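Local structure of serine protease inhibitor infestin (Triatoma infestans, 2ERW) at residues P5-G17 against G24-K36. The protein is a Kazal-type domain of a secreted serine protease inhibitor and inhibits factor XIIa, probably by presenting an exposed binding loop to the enzyme. Numbering follows the deposited sequence. Where two conformers were deposited one is given.
Sequences PCACFRNYVPVCG and GNPCMLNCAAQTK
With CG set between its own backbone N and carbonyl carbon (chi1 55°), Asn25 turns its amide into the curve of residues 9–11, while Cys27, SG anti to the backbone N (chi1 -177°), reaches Cys8. Both N-H groups of Asn25 ND2 are used: one meets Phe9 O at 2.8 Å, approaching from above the carbonyl plane, the other Asn11 O at 2.9 Å, and both acceptors lie in the amide plane. OD1 of Asn25, the N-cap residue of helix 26-35, accepts from Met28 N at 2.8 Å in a capping bond, so three bonds fix the amide's rotation. Nearby, Val13 N donates to Gly24 O (2.8 Å). As in other Kazal inhibitors, an asparagine just before the helix braces what is probably the protease-binding loop. The Cys8–Cys27 disulfide ties that loop to the first turn of the helix, and Cys6–Cys31 holds the N-terminal arm ahead of it against the helix further along. On strand 15-17, Val15 splits its methyls: CG1 touches Pro26 CG, and CG2 lies 3.9 Å from Leu29 CD1, beside Tyr23 and Leu42. Leu29 CD1 also packs on Gly17 CA.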
loop_
_atom_site.group_PDB
_atom_site.type_symbol
_atom_site.label_atom_id
_atom_site.label_comp_id
_atom_site.label_asym_id
_atom_site.label_seq_id
_atom_site.Cartn_x
_atom_site.Cartn_y
_atom_site.Cartn_z
ATOM N N PRO A 5 -10.882 -7.990 -4.773
ATOM C CA PRO A 5 -9.673 -7.512 -4.109
ATOM C C PRO A 5 -9.685 -6.005 -3.893
ATOM O O PRO A 5 -8.942 -5.494 -3.045
ATOM C CB PRO A 5 -8.555 -7.876 -5.097
ATOM C CG PRO A 5 -9.193 -8.656 -6.201
ATOM C CD PRO A 5 -10.645 -8.332 -6.184
ATOM N N CYS A 6 -10.526 -5.309 -4.654
ATOM C CA CYS A 6 -10.586 -3.849 -4.632
ATOM C C CYS A 6 -11.804 -3.307 -3.902
ATOM O O CYS A 6 -12.053 -2.104 -3.869
ATOM C CB CYS A 6 -10.518 -3.317 -6.050
ATOM S SG CYS A 6 -8.955 -3.778 -6.765
ATOM N N ALA A 7 -12.534 -4.222 -3.295
ATOM C CA ALA A 7 -13.624 -3.875 -2.424
ATOM C C ALA A 7 -12.973 -3.617 -1.086
ATOM O O ALA A 7 -12.772 -4.540 -0.308
ATOM C CB ALA A 7 -14.576 -5.026 -2.324
ATOM N N CYS A 8 -12.593 -2.372 -0.844
ATOM C CA CYS A 8 -11.912 -2.031 0.399
ATOM C C CYS A 8 -12.518 -0.807 0.990
ATOM O O CYS A 8 -12.999 0.070 0.275
ATOM C CB CYS A 8 -10.455 -1.720 0.150
ATOM S SG CYS A 8 -9.545 -3.044 -0.580
ATOM N N PHE A 9 -12.494 -0.741 2.312
ATOM C CA PHE A 9 -12.801 0.497 2.980
ATOM C C PHE A 9 -11.565 1.349 2.994
ATOM O O PHE A 9 -10.500 0.896 2.640
ATOM C CB PHE A 9 -13.336 0.231 4.380
ATOM C CG PHE A 9 -14.712 -0.317 4.358
ATOM C CD1 PHE A 9 -15.735 0.411 3.778
ATOM C CD2 PHE A 9 -14.970 -1.579 4.859
ATOM C CE1 PHE A 9 -17.010 -0.098 3.711
ATOM C CE2 PHE A 9 -16.258 -2.098 4.815
ATOM C CZ PHE A 9 -17.270 -1.355 4.247
ATOM N N ARG A 10 -11.729 2.604 3.388
ATOM C CA ARG A 10 -10.609 3.531 3.308
ATOM C C ARG A 10 -9.866 3.690 4.614
ATOM O O ARG A 10 -8.950 4.486 4.695
ATOM C CB ARG A 10 -11.089 4.890 2.804
ATOM C CG ARG A 10 -11.609 4.839 1.371
ATOM C CD ARG A 10 -12.022 6.207 0.888
ATOM N NE ARG A 10 -12.655 6.133 -0.430
ATOM C CZ ARG A 10 -13.971 6.172 -0.637
ATOM N NH1 ARG A 10 -14.810 6.291 0.385
ATOM N NH2 ARG A 10 -14.451 6.100 -1.870
ATOM N N ASN A 11 -10.239 2.919 5.631
ATOM C CA ASN A 11 -9.595 3.045 6.919
ATOM C C ASN A 11 -8.098 3.074 6.761
ATOM O O ASN A 11 -7.514 2.242 6.065
ATOM C CB ASN A 11 -9.919 1.849 7.782
ATOM C CG ASN A 11 -11.367 1.681 8.010
ATOM O OD1 ASN A 11 -12.175 1.734 7.094
ATOM N ND2 ASN A 11 -11.725 1.459 9.266
ATOM N N TYR A 12 -7.471 3.994 7.457
ATOM C CA TYR A 12 -6.081 4.260 7.237
ATOM C C TYR A 12 -5.225 3.352 8.075
ATOM O O TYR A 12 -5.140 3.492 9.296
ATOM C CB TYR A 12 -5.828 5.732 7.537
ATOM C CG TYR A 12 -4.427 6.147 7.264
ATOM C CD1 TYR A 12 -3.885 6.026 5.989
ATOM C CD2 TYR A 12 -3.631 6.653 8.275
ATOM C CE1 TYR A 12 -2.598 6.401 5.729
ATOM C CE2 TYR A 12 -2.341 7.054 8.024
ATOM C CZ TYR A 12 -1.827 6.912 6.753
ATOM O OH TYR A 12 -0.542 7.276 6.476
ATOM N N VAL A 13 -4.615 2.395 7.384
ATOM C CA VAL A 13 -3.720 1.437 8.002
ATOM C C VAL A 13 -2.571 1.344 7.027
ATOM O O VAL A 13 -2.471 0.404 6.240
ATOM C CB VAL A 13 -4.399 0.079 8.177
ATOM C CG1 VAL A 13 -3.430 -0.902 8.827
ATOM C CG2 VAL A 13 -5.654 0.240 9.023
ATOM N N PRO A 14 -1.728 2.370 7.007
ATOM C CA PRO A 14 -0.770 2.489 5.926
ATOM C C PRO A 14 0.286 1.409 5.922
ATOM O O PRO A 14 0.756 0.971 6.949
ATOM C CB PRO A 14 -0.089 3.827 6.166
ATOM C CG PRO A 14 -0.250 4.043 7.663
ATOM C CD PRO A 14 -1.630 3.487 7.969
ATOM N N VAL A 15 0.491 0.876 4.732
ATOM C CA VAL A 15 1.505 -0.148 4.554
ATOM C C VAL A 15 2.298 0.189 3.327
ATOM O O VAL A 15 1.822 0.881 2.439
ATOM C CB VAL A 15 0.891 -1.562 4.451
ATOM C CG1 VAL A 15 0.242 -1.929 5.752
ATOM C CG2 VAL A 15 -0.146 -1.651 3.331
ATOM N N CYS A 16 3.512 -0.317 3.289
ATOM C CA CYS A 16 4.419 0.038 2.241
ATOM C C CYS A 16 4.568 -1.126 1.320
ATOM O O CYS A 16 4.914 -2.220 1.752
ATOM C CB CYS A 16 5.746 0.409 2.858
ATOM S SG CYS A 16 6.968 0.836 1.628
ATOM N N GLY A 17 4.314 -0.887 0.044
ATOM C CA GLY A 17 4.429 -1.920 -0.956
ATOM C C GLY A 17 5.839 -2.071 -1.483
ATOM O O GLY A 17 6.677 -1.171 -1.391
ATOM N N GLY A 24 -3.123 2.573 1.386
ATOM C CA GLY A 24 -3.881 3.105 2.478
ATOM C C GLY A 24 -4.270 2.077 3.487
ATOM O O GLY A 24 -4.583 2.430 4.610
ATOM N N ASN A 25 -4.299 0.818 3.083
ATOM C CA ASN A 25 -4.466 -0.283 3.995
ATOM C C ASN A 25 -4.109 -1.523 3.226
ATOM O O ASN A 25 -3.889 -1.476 2.024
ATOM C CB ASN A 25 -5.858 -0.316 4.628
ATOM C CG ASN A 25 -6.972 -0.328 3.608
ATOM O OD1 ASN A 25 -6.952 -1.090 2.646
ATOM N ND2 ASN A 25 -7.988 0.473 3.857
ATOM N N PRO A 26 -3.947 -2.631 3.928
ATOM C CA PRO A 26 -3.587 -3.836 3.223
ATOM C C PRO A 26 -4.583 -4.272 2.179
ATOM O O PRO A 26 -4.198 -4.830 1.171
ATOM C CB PRO A 26 -3.478 -4.878 4.342
ATOM C CG PRO A 26 -3.068 -4.041 5.514
ATOM C CD PRO A 26 -3.832 -2.765 5.391
ATOM N N CYS A 27 -5.865 -4.026 2.420
ATOM C CA CYS A 27 -6.832 -4.379 1.415
ATOM C C CYS A 27 -6.515 -3.647 0.127
ATOM O O CYS A 27 -6.520 -4.228 -0.948
ATOM C CB CYS A 27 -8.215 -4.046 1.939
ATOM S SG CYS A 27 -9.533 -4.521 0.836
ATOM N N MET A 28 -6.208 -2.364 0.238
ATOM C CA MET A 28 -5.900 -1.606 -0.955
ATOM C C MET A 28 -4.614 -2.055 -1.592
ATOM O O MET A 28 -4.505 -2.025 -2.795
ATOM C CB MET A 28 -5.807 -0.138 -0.615
ATOM C CG MET A 28 -7.116 0.346 -0.123
ATOM S SD MET A 28 -8.200 0.666 -1.466
ATOM C CE MET A 28 -9.375 1.762 -0.677
ATOM N N LEU A 29 -3.645 -2.488 -0.802
ATOM C CA LEU A 29 -2.445 -3.042 -1.408
ATOM C C LEU A 29 -2.805 -4.278 -2.192
ATOM O O LEU A 29 -2.341 -4.463 -3.315
ATOM C CB LEU A 29 -1.426 -3.370 -0.311
ATOM C CG LEU A 29 -0.103 -3.894 -0.860
ATOM C CD1 LEU A 29 1.015 -3.440 0.025
ATOM C CD2 LEU A 29 -0.097 -5.412 -0.982
ATOM N N ASN A 30 -3.639 -5.131 -1.613
ATOM C CA ASN A 30 -4.003 -6.322 -2.339
ATOM C C ASN A 30 -4.748 -5.995 -3.608
ATOM O O ASN A 30 -4.556 -6.626 -4.646
ATOM C CB ASN A 30 -4.849 -7.243 -1.506
ATOM C CG ASN A 30 -5.134 -8.512 -2.243
ATOM O OD1 ASN A 30 -4.213 -9.265 -2.561
ATOM N ND2 ASN A 30 -6.387 -8.712 -2.615
ATOM N N CYS A 31 -5.612 -5.003 -3.541
ATOM C CA CYS A 31 -6.297 -4.575 -4.739
ATOM C C CYS A 31 -5.275 -4.234 -5.803
ATOM O O CYS A 31 -5.386 -4.674 -6.940
ATOM C CB CYS A 31 -7.099 -3.344 -4.414
ATOM S SG CYS A 31 -7.705 -2.507 -5.828
ATOM N N ALA A 32 -4.268 -3.452 -5.434
ATOM C CA ALA A 32 -3.257 -3.064 -6.404
ATOM C C ALA A 32 -2.476 -4.283 -6.883
ATOM O O ALA A 32 -2.121 -4.371 -8.051
ATOM C CB ALA A 32 -2.339 -2.044 -5.801
ATOM N N ALA A 33 -2.238 -5.229 -5.973
ATOM C CA ALA A 33 -1.475 -6.438 -6.306
ATOM C C ALA A 33 -2.218 -7.246 -7.337
ATOM O O ALA A 33 -1.612 -7.938 -8.141
ATOM C CB ALA A 33 -1.248 -7.277 -5.072
ATOM N N GLN A 34 -3.536 -7.163 -7.306
ATOM C CA GLN A 34 -4.342 -7.997 -8.188
ATOM C C GLN A 34 -4.670 -7.309 -9.490
ATOM O O GLN A 34 -5.041 -7.975 -10.457
ATOM C CB GLN A 34 -5.642 -8.433 -7.507
ATOM C CG GLN A 34 -5.490 -9.271 -6.243
ATOM C CD GLN A 34 -4.290 -10.197 -6.229
ATOM O OE1 GLN A 34 -3.516 -10.203 -5.272
ATOM N NE2 GLN A 34 -4.133 -10.993 -7.279
ATOM N N THR A 35 -4.539 -5.987 -9.535
ATOM C CA THR A 35 -5.069 -5.230 -10.672
ATOM C C THR A 35 -4.095 -4.235 -11.284
ATOM O O THR A 35 -4.240 -3.857 -12.441
ATOM C CB THR A 35 -6.346 -4.450 -10.276
ATOM O OG1 THR A 35 -6.024 -3.501 -9.254
ATOM C CG2 THR A 35 -7.416 -5.396 -9.763
ATOM N N LYS A 36 -3.102 -3.806 -10.511
ATOM C CA LYS A 36 -2.226 -2.745 -10.979
ATOM C C LYS A 36 -0.756 -3.093 -11.015
ATOM O O LYS A 36 -0.044 -2.670 -11.907
ATOM C CB LYS A 36 -2.400 -1.504 -10.105
ATOM C CG LYS A 36 -3.547 -0.623 -10.538
ATOM C CD LYS A 36 -3.611 0.590 -9.626
ATOM C CE LYS A 36 -4.782 1.491 -9.939
ATOM N NZ LYS A 36 -4.901 2.551 -8.900
HETATM O O HOH W 1 -6.545 4.733 3.580
#